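Local coordinates for peroxisomal membrane protein LPX1 (Saccharomyces cerevisiae, PDB 2Y6U) that acts as a peroxisomal hydrolase with acyl esterase, lipase and phospholipase A activity, at residues R103-L108 with K256-Q261; A209-Y214 with G251-K256. One frame throughout, in Å; residues are numbered along the deposited sequence.

Contact 1 of 2, residues R103-L108 with K256-Q261; sequences RNRGRL and KMEQAQ
Arg105 reaches from the loop after helix 98-103 to the backbone of Lys256, tying the main body of an alpha/beta hydrolase to the chain inserted between sheet strands 164-168 and 286-292, where members of this fold commonly carry a cap. Residues 104-107 form a type II beta turn closed by a bond from Arg107 N to Asn104 O (2.8 Å), with Gly106 at its third position, where a side chain would jam against the preceding carbonyl. On the other side Glu258 stands at the N-cap position of helix 259-264.

The polar part rests on a backbone acceptor. Arg105 NH1 donates to Lys256 O over 2.8 Å, nearly straight at 166°, with the oxygen lying at the edge of the guanidinium and close to its plane. The chain gets there by bending at chi2 (-84°) and at chi3, and NH2 of the same group probably donates to Thr255 O; two successive carbonyls would then fix how the flat group is turned. The Lys256 amine leads away to a salt bridge with Asp99.

The charge pairing is weaker. Glu258 slides past Arg105 in the opposite direction, and OE1 stays 3.7 Å from Arg105 NH1, a long salt bridge that is the more doubtful because Glu258 has two conformers.

The aliphatic side chain of Leu108 points toward the helix start and packs on Glu258 and, obliquely, on the buried Gln261. Its CD1 lies 3.5 Å from Glu258 OE1 in the conformer given. Gln261 OE1 is engaged by Asn96 ND2, and Phe367 of the second subunit packs on this residue too. At the amide's other branch, Gln261 NE2 rests 3.6 Å from Leu108 CB.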
loop_
_atom_site.group_PDB
_atom_site.type_symbol
_atom_site.label_atom_id
_atom_site.label_comp_id
_atom_site.label_asym_id
_atom_site.label_seq_id
_atom_site.Cartn_x
_atom_site.Cartn_y
_atom_site.Cartn_z
ATOM N N ARG A 103 -22.595 7.132 -5.620
ATOM C CA ARG A 103 -22.718 5.731 -5.112
ATOM C C ARG A 103 -22.654 5.686 -3.571
ATOM O O ARG A 103 -23.317 4.862 -2.973
ATOM C CB ARG A 103 -21.571 4.837 -5.543
ATOM C CG ARG A 103 -21.563 4.230 -6.935
ATOM C CD ARG A 103 -22.536 3.188 -7.218
ATOM N NE ARG A 103 -22.311 1.836 -6.703
ATOM C CZ ARG A 103 -22.882 0.748 -7.263
ATOM N NH1 ARG A 103 -23.558 0.877 -8.376
ATOM N NH2 ARG A 103 -22.724 -0.478 -6.781
ATOM N N ASN A 104 -21.809 6.573 -3.009
ATOM C CA ASN A 104 -21.470 6.619 -1.605
ATOM C C ASN A 104 -22.397 7.576 -0.791
ATOM O O ASN A 104 -22.194 7.755 0.427
ATOM C CB ASN A 104 -20.030 7.044 -1.442
ATOM C CG ASN A 104 -19.076 5.972 -1.915
ATOM O OD1 ASN A 104 -19.374 4.809 -1.723
ATOM N ND2 ASN A 104 -17.941 6.355 -2.457
ATOM N N ARG A 105 -23.486 8.027 -1.405
ATOM C CA ARG A 105 -24.432 8.877 -0.678
ATOM C C ARG A 105 -24.847 8.278 0.635
ATOM O O ARG A 105 -25.349 7.153 0.711
ATOM C CB ARG A 105 -25.674 9.238 -1.540
ATOM C CG ARG A 105 -25.246 10.113 -2.738
ATOM C CD ARG A 105 -25.127 11.649 -2.429
ATOM N NE ARG A 105 -25.611 12.557 -3.511
ATOM C CZ ARG A 105 -24.830 13.352 -4.281
ATOM N NH1 ARG A 105 -23.483 13.349 -4.162
ATOM N NH2 ARG A 105 -25.409 14.144 -5.205
ATOM N N GLY A 106 -24.690 9.065 1.706
ATOM C CA GLY A 106 -25.058 8.641 3.061
ATOM C C GLY A 106 -23.952 7.858 3.812
ATOM O O GLY A 106 -24.121 7.614 4.978
ATOM N N ARG A 107 -22.916 7.397 3.116
ATOM C CA ARG A 107 -21.833 6.630 3.718
ATOM C C ARG A 107 -20.616 7.423 4.114
ATOM O O ARG A 107 -19.814 6.927 4.916
ATOM C CB ARG A 107 -21.273 5.596 2.753
ATOM C CG ARG A 107 -22.287 4.589 2.247
ATOM C CD ARG A 107 -21.598 3.694 1.168
ATOM N NE ARG A 107 -22.632 2.802 0.583
ATOM C CZ ARG A 107 -22.521 2.277 -0.642
ATOM N NH1 ARG A 107 -21.440 2.539 -1.400
ATOM N NH2 ARG A 107 -23.505 1.527 -1.117
ATOM N N LEU A 108 -20.451 8.610 3.528
ATOM C CA LEU A 108 -19.224 9.385 3.719
ATOM C C LEU A 108 -19.182 10.083 5.102
ATOM O O LEU A 108 -20.164 10.514 5.608
ATOM C CB LEU A 108 -19.084 10.414 2.620
ATOM C CG LEU A 108 -18.898 9.920 1.181
ATOM C CD1 LEU A 108 -19.102 11.123 0.201
ATOM C CD2 LEU A 108 -17.586 9.098 1.034
ATOM N N LYS A 256 -23.307 16.520 -8.107
ATOM C CA LYS A 256 -22.722 15.311 -7.612
ATOM C C LYS A 256 -21.734 15.671 -6.489
ATOM O O LYS A 256 -21.686 14.996 -5.443
ATOM C CB LYS A 256 -22.019 14.531 -8.764
ATOM C CG LYS A 256 -23.021 14.092 -9.826
ATOM C CD LYS A 256 -22.389 13.200 -10.829
ATOM C CE LYS A 256 -23.463 12.672 -11.816
ATOM N NZ LYS A 256 -22.630 12.174 -13.022
ATOM N N MET A 257 -20.890 16.664 -6.752
ATOM C CA MET A 257 -20.022 17.216 -5.723
ATOM C C MET A 257 -20.802 17.887 -4.579
ATOM O O MET A 257 -21.492 18.924 -4.793
ATOM C CB MET A 257 -19.067 18.216 -6.309
ATOM C CG MET A 257 -17.907 18.599 -5.383
ATOM S SD MET A 257 -16.751 17.137 -5.262
ATOM C CE MET A 257 -16.301 17.193 -3.489
ATOM N N GLU A 258 -20.740 17.292 -3.403
ATOM C CA GLU A 258 -21.395 17.817 -2.194
ATOM C C GLU A 258 -20.540 18.970 -1.635
ATOM O O GLU A 258 -19.320 18.844 -1.500
ATOM C CB GLU A 258 -21.550 16.698 -1.127
ATOM C CG GLU A 258 -22.541 15.537 -1.443
ATOM C CD GLU A 258 -22.123 14.241 -0.803
ATOM O OE1 GLU A 258 -21.182 13.537 -1.321
ATOM O OE2 GLU A 258 -22.644 13.963 0.273
ATOM N N GLN A 259 -21.169 20.099 -1.272
ATOM C CA GLN A 259 -20.409 21.218 -0.759
ATOM C C GLN A 259 -19.600 20.822 0.479
ATOM O O GLN A 259 -18.470 21.210 0.601
ATOM C CB GLN A 259 -21.312 22.387 -0.358
ATOM C CG GLN A 259 -20.515 23.591 0.157
ATOM C CD GLN A 259 -21.352 24.875 0.235
ATOM O OE1 GLN A 259 -22.422 24.872 0.775
ATOM N NE2 GLN A 259 -20.859 25.949 -0.349
ATOM N N ALA A 260 -20.205 20.123 1.437
ATOM C CA ALA A 260 -19.447 19.704 2.642
ATOM C C ALA A 260 -18.215 18.905 2.304
ATOM O O ALA A 260 -17.132 19.105 2.895
ATOM C CB ALA A 260 -20.370 18.929 3.602
ATOM N N GLN A 261 -18.337 17.997 1.318
ATOM C CA GLN A 261 -17.184 17.125 0.899
ATOM C C GLN A 261 -16.098 17.937 0.200
ATOM O O GLN A 261 -14.906 17.710 0.433
ATOM C CB GLN A 261 -17.667 15.948 0.060
ATOM C CG GLN A 261 -18.490 14.960 0.877
ATOM C CD GLN A 261 -17.686 14.304 1.969
ATOM O OE1 GLN A 261 -16.497 14.187 1.852
ATOM N NE2 GLN A 261 -18.342 13.864 3.020
#

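Contact 2 of 2, residues A209-Y214 with G251-K256; sequences ANESEY and GPVRTK
Val253 sets CG1 over one face of the Tyr214 ring, a CH-pi contact 3.8 Å from CG1 to the ring centroid and 20° off the normal. The methyl is displaced toward the CG end of the ring, 3.6 Å from Tyr214 CG. With Tyr214 CG anti to the backbone N (chi1 169°), the ring leaves the first turn of helix 211-220 and runs across Val253 at about a right angle; farther along it, CE1 meets Thr255 CG2 at 3.7 Å. The Tyr214 hydroxyl is hydrogen-bonded to Ile236 O. The other valine methyl, CG2, lies against the backbone at the helix start, 3.9 Å from Glu211 N. Strand 253-255 is the middle member of a three-stranded antiparallel sheet, between 207-208 and 240-241, and the contact packs it against the helix that follows its neighbour 207-208. A leucine in place of Tyr214 removes ring and hydroxyl alike, which is likely to leave Ile236 O without its mate and a gap between Val253 CG1 and Thr255 CG2. Ala209 contributes through its backbone: O receives a CA-H...O contact from Pro252 CA (3.2 Å). Next to it Asn210 N-caps the helix, its OD1 accepting from Glu213 N at 2.9 Å.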
loop_
_atom_site.group_PDB
_atom_site.type_symbol
_atom_site.label_atom_id
_atom_site.label_comp_id
_atom_site.label_asym_id
_atom_site.label_seq_id
_atom_site.Cartn_x
_atom_site.Cartn_y
_atom_site.Cartn_z
ATOM N N ALA A 209 -32.251 26.419 -6.875
ATOM C CA ALA A 209 -33.717 26.441 -7.029
ATOM C C ALA A 209 -34.180 25.719 -8.307
ATOM O O ALA A 209 -35.198 25.024 -8.309
ATOM C CB ALA A 209 -34.240 27.906 -7.005
ATOM N N ASN A 210 -33.449 25.930 -9.391
ATOM C CA ASN A 210 -33.852 25.428 -10.687
ATOM C C ASN A 210 -32.663 25.428 -11.616
ATOM O O ASN A 210 -31.580 25.899 -11.243
ATOM C CB ASN A 210 -34.969 26.306 -11.265
ATOM C CG ASN A 210 -34.610 27.784 -11.259
ATOM O OD1 ASN A 210 -33.525 28.193 -11.709
ATOM N ND2 ASN A 210 -35.508 28.590 -10.746
ATOM N N GLU A 211 -32.901 24.923 -12.825
ATOM C CA GLU A 211 -31.913 24.790 -13.883
ATOM C C GLU A 211 -31.293 26.135 -14.278
ATOM O O GLU A 211 -30.081 26.216 -14.462
ATOM C CB GLU A 211 -32.556 24.107 -15.102
ATOM C CG GLU A 211 -31.738 24.063 -16.402
ATOM C CD GLU A 211 -30.493 23.256 -16.285
ATOM O OE1 GLU A 211 -30.391 22.434 -15.336
ATOM O OE2 GLU A 211 -29.600 23.443 -17.137
ATOM N N SER A 212 -32.101 27.199 -14.406
ATOM C CA SER A 212 -31.532 28.494 -14.787
ATOM C C SER A 212 -30.507 28.998 -13.769
ATOM O O SER A 212 -29.452 29.484 -14.157
ATOM C CB SER A 212 -32.620 29.551 -14.983
ATOM O OG SER A 212 -33.716 28.967 -15.655
ATOM N N GLU A 213 -30.823 28.886 -12.473
ATOM C CA GLU A 213 -29.935 29.369 -11.400
ATOM C C GLU A 213 -28.667 28.498 -11.299
ATOM O O GLU A 213 -27.593 29.009 -10.992
ATOM C CB GLU A 213 -30.647 29.353 -10.043
ATOM C CG GLU A 213 -31.797 30.339 -9.923
ATOM C CD GLU A 213 -31.324 31.783 -9.955
ATOM O OE1 GLU A 213 -30.293 32.064 -9.313
ATOM O OE2 GLU A 213 -31.998 32.646 -10.591
ATOM N N TYR A 214 -28.839 27.205 -11.531
ATOM C CA TYR A 214 -27.713 26.255 -11.615
ATOM C C TYR A 214 -26.709 26.661 -12.704
ATOM O O TYR A 214 -25.527 26.865 -12.414
ATOM C CB TYR A 214 -28.215 24.823 -11.856
ATOM C CG TYR A 214 -27.120 23.835 -12.204
ATOM C CD1 TYR A 214 -26.072 23.581 -11.318
ATOM C CD2 TYR A 214 -27.107 23.191 -13.447
ATOM C CE1 TYR A 214 -25.072 22.699 -11.637
ATOM C CE2 TYR A 214 -26.097 22.343 -13.794
ATOM C CZ TYR A 214 -25.063 22.075 -12.877
ATOM O OH TYR A 214 -24.018 21.218 -13.222
ATOM N N GLY A 251 -38.096 22.580 -10.933
ATOM C CA GLY A 251 -37.423 21.413 -10.380
ATOM C C GLY A 251 -35.931 21.589 -9.944
ATOM O O GLY A 251 -35.035 21.521 -10.778
ATOM N N PRO A 252 -35.657 21.736 -8.629
ATOM C CA PRO A 252 -34.278 21.944 -8.103
ATOM C C PRO A 252 -33.193 21.053 -8.659
ATOM O O PRO A 252 -33.453 19.918 -9.079
ATOM C CB PRO A 252 -34.404 21.636 -6.600
ATOM C CG PRO A 252 -35.792 21.827 -6.272
ATOM C CD PRO A 252 -36.631 21.634 -7.526
ATOM N N VAL A 253 -31.959 21.548 -8.571
ATOM C CA VAL A 253 -30.778 20.878 -9.097
ATOM C C VAL A 253 -29.715 20.786 -7.988
ATOM O O VAL A 253 -29.507 21.756 -7.261
ATOM C CB VAL A 253 -30.170 21.670 -10.257
ATOM C CG1 VAL A 253 -28.819 21.054 -10.687
ATOM C CG2 VAL A 253 -31.152 21.799 -11.385
ATOM N N ARG A 254 -29.106 19.614 -7.848
ATOM C CA ARG A 254 -28.076 19.338 -6.828
ATOM C C ARG A 254 -26.882 18.870 -7.650
ATOM O O ARG A 254 -27.097 18.251 -8.708
ATOM C CB ARG A 254 -28.578 18.229 -5.889
ATOM C CG ARG A 254 -27.614 17.754 -4.791
ATOM C CD ARG A 254 -28.305 16.818 -3.716
ATOM N NE ARG A 254 -27.310 16.230 -2.784
ATOM C CZ ARG A 254 -27.602 15.486 -1.705
ATOM N NH1 ARG A 254 -28.870 15.204 -1.387
ATOM N NH2 ARG A 254 -26.616 15.011 -0.936
ATOM N N THR A 255 -25.656 19.172 -7.218
ATOM C CA THR A 255 -24.480 18.661 -7.916
ATOM C C THR A 255 -24.025 17.308 -7.311
ATOM O O THR A 255 -24.293 16.999 -6.155
ATOM C CB THR A 255 -23.292 19.697 -7.844
ATOM O OG1 THR A 255 -23.063 20.059 -6.477
ATOM C CG2 THR A 255 -23.648 21.005 -8.629
ATOM N N LYS A 256 -23.307 16.520 -8.107
ATOM C CA LYS A 256 -22.722 15.311 -7.612
ATOM C C LYS A 256 -21.734 15.671 -6.489
ATOM O O LYS A 256 -21.686 14.996 -5.443
ATOM C CB LYS A 256 -22.019 14.531 -8.764
ATOM C CG LYS A 256 -23.021 14.092 -9.826
ATOM C CD LYS A 256 -22.389 13.200 -10.829
ATOM C CE LYS A 256 -23.463 12.672 -11.816
ATOM N NZ LYS A 256 -22.630 12.174 -13.022
#

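In the fold
Both contacts are partly buried, but they occupy different levels of the fold. Contact 1, the nearer to the middle of the chain, joins the hydrolase body to the inserted region and lies beside the second subunit; contact 2, whose centre is about 17 Å from that of contact 1, stays within the insertion near its surface, and no other chain of the assembly touches it. Contact 1 combines a polar grip on backbone carbonyls with packing of Leu108; contact 2 is mainly aromatic and aliphatic packing. Along the chain, contact 2 is nested inside the loop that contact 1 closes. The two share Lys256, and Arg105 NE comes 3.7 Å from Arg254 NH2, like charges close together.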